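Local coordinates for protein arsenite methyltransferase (Chlamydomonas reinhardtii, PDB 5EVJ) that probably methylates trivalent arsenic, transferring methyl groups from S-adenosylmethionine to glutathione-bound arsenite to give methylated arsenicals, at residues A58-V63 against A98-K103. The protein carries 15 engineered substitutions. Sequence-based numbering, arbitrary orientation.
Sequences AALADV and AYVAAK. Engineered in segment 98-103: Ala98 (natural residue Cys).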
ATOM      1  N   ALA A  58      -4.459  15.531  10.361  1.00 39.09           N
ATOM      2  CA  ALA A  58      -4.021  16.935  10.182  1.00 37.17           C
ATOM      3  C   ALA A  58      -4.076  17.330   8.697  1.00 39.08           C
ATOM      4  O   ALA A  58      -4.588  18.381   8.344  1.00 50.89           O
ATOM      5  CB  ALA A  58      -2.598  17.138  10.726  1.00 32.03           C
ATOM      6  N   ALA A  59      -3.567  16.462   7.831  1.00 37.45           N
ATOM      7  CA  ALA A  59      -3.465  16.730   6.386  1.00 38.35           C
ATOM      8  C   ALA A  59      -4.860  16.739   5.753  1.00 39.81           C
ATOM      9  O   ALA A  59      -5.152  17.589   4.918  1.00 40.84           O
ATOM     10  CB  ALA A  59      -2.553  15.696   5.710  1.00 31.09           C
ATOM     11  N   LEU A  60      -5.719  15.813   6.179  1.00 39.29           N
ATOM     12  CA  LEU A  60      -7.150  15.780   5.782  1.00 43.95           C
ATOM     13  C   LEU A  60      -7.920  17.070   6.129  1.00 46.68           C
ATOM     14  O   LEU A  60      -8.740  17.550   5.340  1.00 45.24           O
ATOM     15  CB  LEU A  60      -7.861  14.584   6.449  1.00 40.56           C
ATOM     16  CG  LEU A  60      -8.270  13.255   5.734  1.00 50.06           C
ATOM     17  CD1 LEU A  60      -7.680  12.948   4.348  1.00 38.86           C
ATOM     18  CD2 LEU A  60      -8.187  12.024   6.651  1.00 43.57           C
ATOM     19  N   ALA A  61      -7.688  17.618   7.319  1.00 44.39           N
ATOM     20  CA  ALA A  61      -8.440  18.823   7.716  1.00 52.39           C
ATOM     21  C   ALA A  61      -8.419  19.876   6.587  1.00 47.90           C
ATOM     22  O   ALA A  61      -9.401  20.562   6.370  1.00 55.06           O
ATOM     23  CB  ALA A  61      -7.888  19.422   9.006  1.00 43.84           C
ATOM     24  N   ASP A  62      -7.294  19.945   5.876  1.00 42.84           N
ATOM     25  CA  ASP A  62      -6.980  21.007   4.930  1.00 41.73           C
ATOM     26  C   ASP A  62      -7.191  20.677   3.467  1.00 39.10           C
ATOM     27  O   ASP A  62      -6.739  21.443   2.662  1.00 36.81           O
ATOM     28  CB  ASP A  62      -5.498  21.372   5.033  1.00 42.78           C
ATOM     29  CG  ASP A  62      -5.168  22.172   6.258  1.00 44.49           C
ATOM     30  OD1 ASP A  62      -6.025  22.924   6.733  1.00 52.07           O
ATOM     31  OD2 ASP A  62      -4.037  22.057   6.740  1.00 44.25           O
ATOM     32  N   VAL A  63      -7.762  19.511   3.152  1.00 35.51           N
ATOM     33  CA  VAL A  63      -8.029  19.059   1.800  1.00 37.95           C
ATOM     34  C   VAL A  63      -9.410  19.617   1.427  1.00 42.38           C
ATOM     35  O   VAL A  63     -10.338  19.529   2.220  1.00 38.63           O
ATOM     36  CB  VAL A  63      -8.069  17.488   1.759  1.00 40.53           C
ATOM     37  CG1 VAL A  63      -8.652  16.940   0.457  1.00 33.47           C
ATOM     38  CG2 VAL A  63      -6.688  16.862   2.010  1.00 39.71           C
ATOM     39  N   ALA A  98      -4.218  11.392  -2.957  1.00 29.06           N
ATOM     40  CA  ALA A  98      -3.090  12.077  -3.609  1.00 30.71           C
ATOM     41  C   ALA A  98      -2.811  13.410  -2.916  1.00 32.46           C
ATOM     42  O   ALA A  98      -1.643  13.824  -2.784  1.00 31.25           O
ATOM     43  CB  ALA A  98      -3.366  12.258  -5.087  1.00 32.28           C
ATOM     44  N   TYR A  99      -3.873  14.060  -2.407  1.00 30.58           N
ATOM     45  CA  TYR A  99      -3.686  15.349  -1.735  1.00 27.44           C
ATOM     46  C   TYR A  99      -2.992  15.128  -0.431  1.00 29.94           C
ATOM     47  O   TYR A  99      -2.060  15.826  -0.081  1.00 36.25           O
ATOM     48  CB  TYR A  99      -5.032  16.028  -1.496  1.00 28.51           C
ATOM     49  CG  TYR A  99      -5.514  16.871  -2.683  1.00 30.99           C
ATOM     50  CD1 TYR A  99      -5.467  16.371  -3.989  1.00 30.18           C
ATOM     51  CD2 TYR A  99      -6.026  18.167  -2.505  1.00 30.70           C
ATOM     52  CE1 TYR A  99      -5.907  17.116  -5.087  1.00 29.87           C
ATOM     53  CE2 TYR A  99      -6.499  18.917  -3.620  1.00 31.36           C
ATOM     54  CZ  TYR A  99      -6.403  18.396  -4.897  1.00 28.93           C
ATOM     55  OH  TYR A  99      -6.841  19.104  -6.000  1.00 30.10           O
ATOM     56  N   VAL A 100      -3.378  14.070   0.272  1.00 30.49           N
ATOM     57  CA  VAL A 100      -2.723  13.758   1.498  1.00 27.66           C
ATOM     58  C   VAL A 100      -1.271  13.411   1.246  1.00 26.67           C
ATOM     59  O   VAL A 100      -0.377  13.843   1.973  1.00 24.51           O
ATOM     60  CB  VAL A 100      -3.417  12.591   2.192  1.00 29.00           C
ATOM     61  CG1 VAL A 100      -2.581  12.144   3.394  1.00 25.27           C
ATOM     62  CG2 VAL A 100      -4.831  13.028   2.557  1.00 28.67           C
ATOM     63  N   ALA A 101      -1.023  12.605   0.222  1.00 27.45           N
ATOM     64  CA  ALA A 101       0.386  12.228  -0.040  1.00 25.87           C
ATOM     65  C   ALA A 101       1.250  13.468  -0.426  1.00 27.56           C
ATOM     66  O   ALA A 101       2.416  13.628   0.011  1.00 28.97           O
ATOM     67  CB  ALA A 101       0.404  11.191  -1.134  1.00 22.93           C
ATOM     68  N   ALA A 102       0.657  14.334  -1.255  1.00 25.57           N
ATOM     69  CA  ALA A 102       1.305  15.517  -1.782  1.00 24.36           C
ATOM     70  C   ALA A 102       1.820  16.303  -0.587  1.00 23.70           C
ATOM     71  O   ALA A 102       2.921  16.822  -0.611  1.00 22.58           O
ATOM     72  CB  ALA A 102       0.313  16.337  -2.558  1.00 22.27           C
ATOM     73  N   LYS A 103       1.052  16.329   0.487  1.00 26.05           N
ATOM     74  CA  LYS A 103       1.553  16.966   1.709  1.00 26.66           C
ATOM     75  C   LYS A 103       2.657  16.177   2.386  1.00 30.76           C
ATOM     76  O   LYS A 103       3.728  16.704   2.776  1.00 26.72           O
ATOM     77  CB  LYS A 103       0.442  17.146   2.728  1.00 27.76           C
ATOM     78  CG  LYS A 103       1.059  17.733   4.002  1.00 34.63           C
ATOM     79  CD  LYS A 103       0.056  18.030   5.096  1.00 41.09           C
ATOM     80  CE  LYS A 103       0.705  18.889   6.185  1.00 46.75           C
ATOM     81  NZ  LYS A 103       1.936  18.227   6.755  1.00 51.85           N
TER
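Val100 sits at the middle of this contact, with Ala59 beside one of its methyls and Leu60 and Val63 reaching the other. The tight side is here: Leu60 CD1 lies 3.4 Å from Val100 CG2, the two branched side chains crossing at a slant. Leu60 starts off pointing away from helix 96-104, and its unusual torsions (chi1 -105°, chi2 14°) swing CD1 back to touch the valine. Val63 CG2 approaches the same Val100 CG2 at 4.3 Å, so this one methyl is touched by two residues of 58-63. Val63 also sets both methyls against Tyr99: CG2 stands 4.0 Å from Tyr99 CB, while CG1 comes at the ring obliquely, 4.1 Å from Tyr99 CD2. The chain has turned by Val63, and Val63 N is hydrogen-bonded to Leu60 O at 3.1 Å.

The fold is the Rossmann-like, S-adenosylmethionine-dependent methyltransferase domain, and helix 96-104 follows its first strand, 86-90; helix 54-61, the first in the model, packs on the outside of that helix. Ala98, an engineered residue, touches Phe145 of strand 143-147. The Tyr99 ring carries on past Val63 to Tyr131, and its hydroxyl is hydrogen-bonded to Ala124 O.

Toward Lys103 the packing changes character. Ala59 CB is 4.2 Å from Val100 CG1, then meets the lysine's aliphatic stem, with Lys103 CD 3.6 Å away. That stem runs out nearly straight past the small alanine and bends only at its last torsion (chi4 -57°), so methylenes do the touching and the ammonium lies beyond them, on the more open side of the contact.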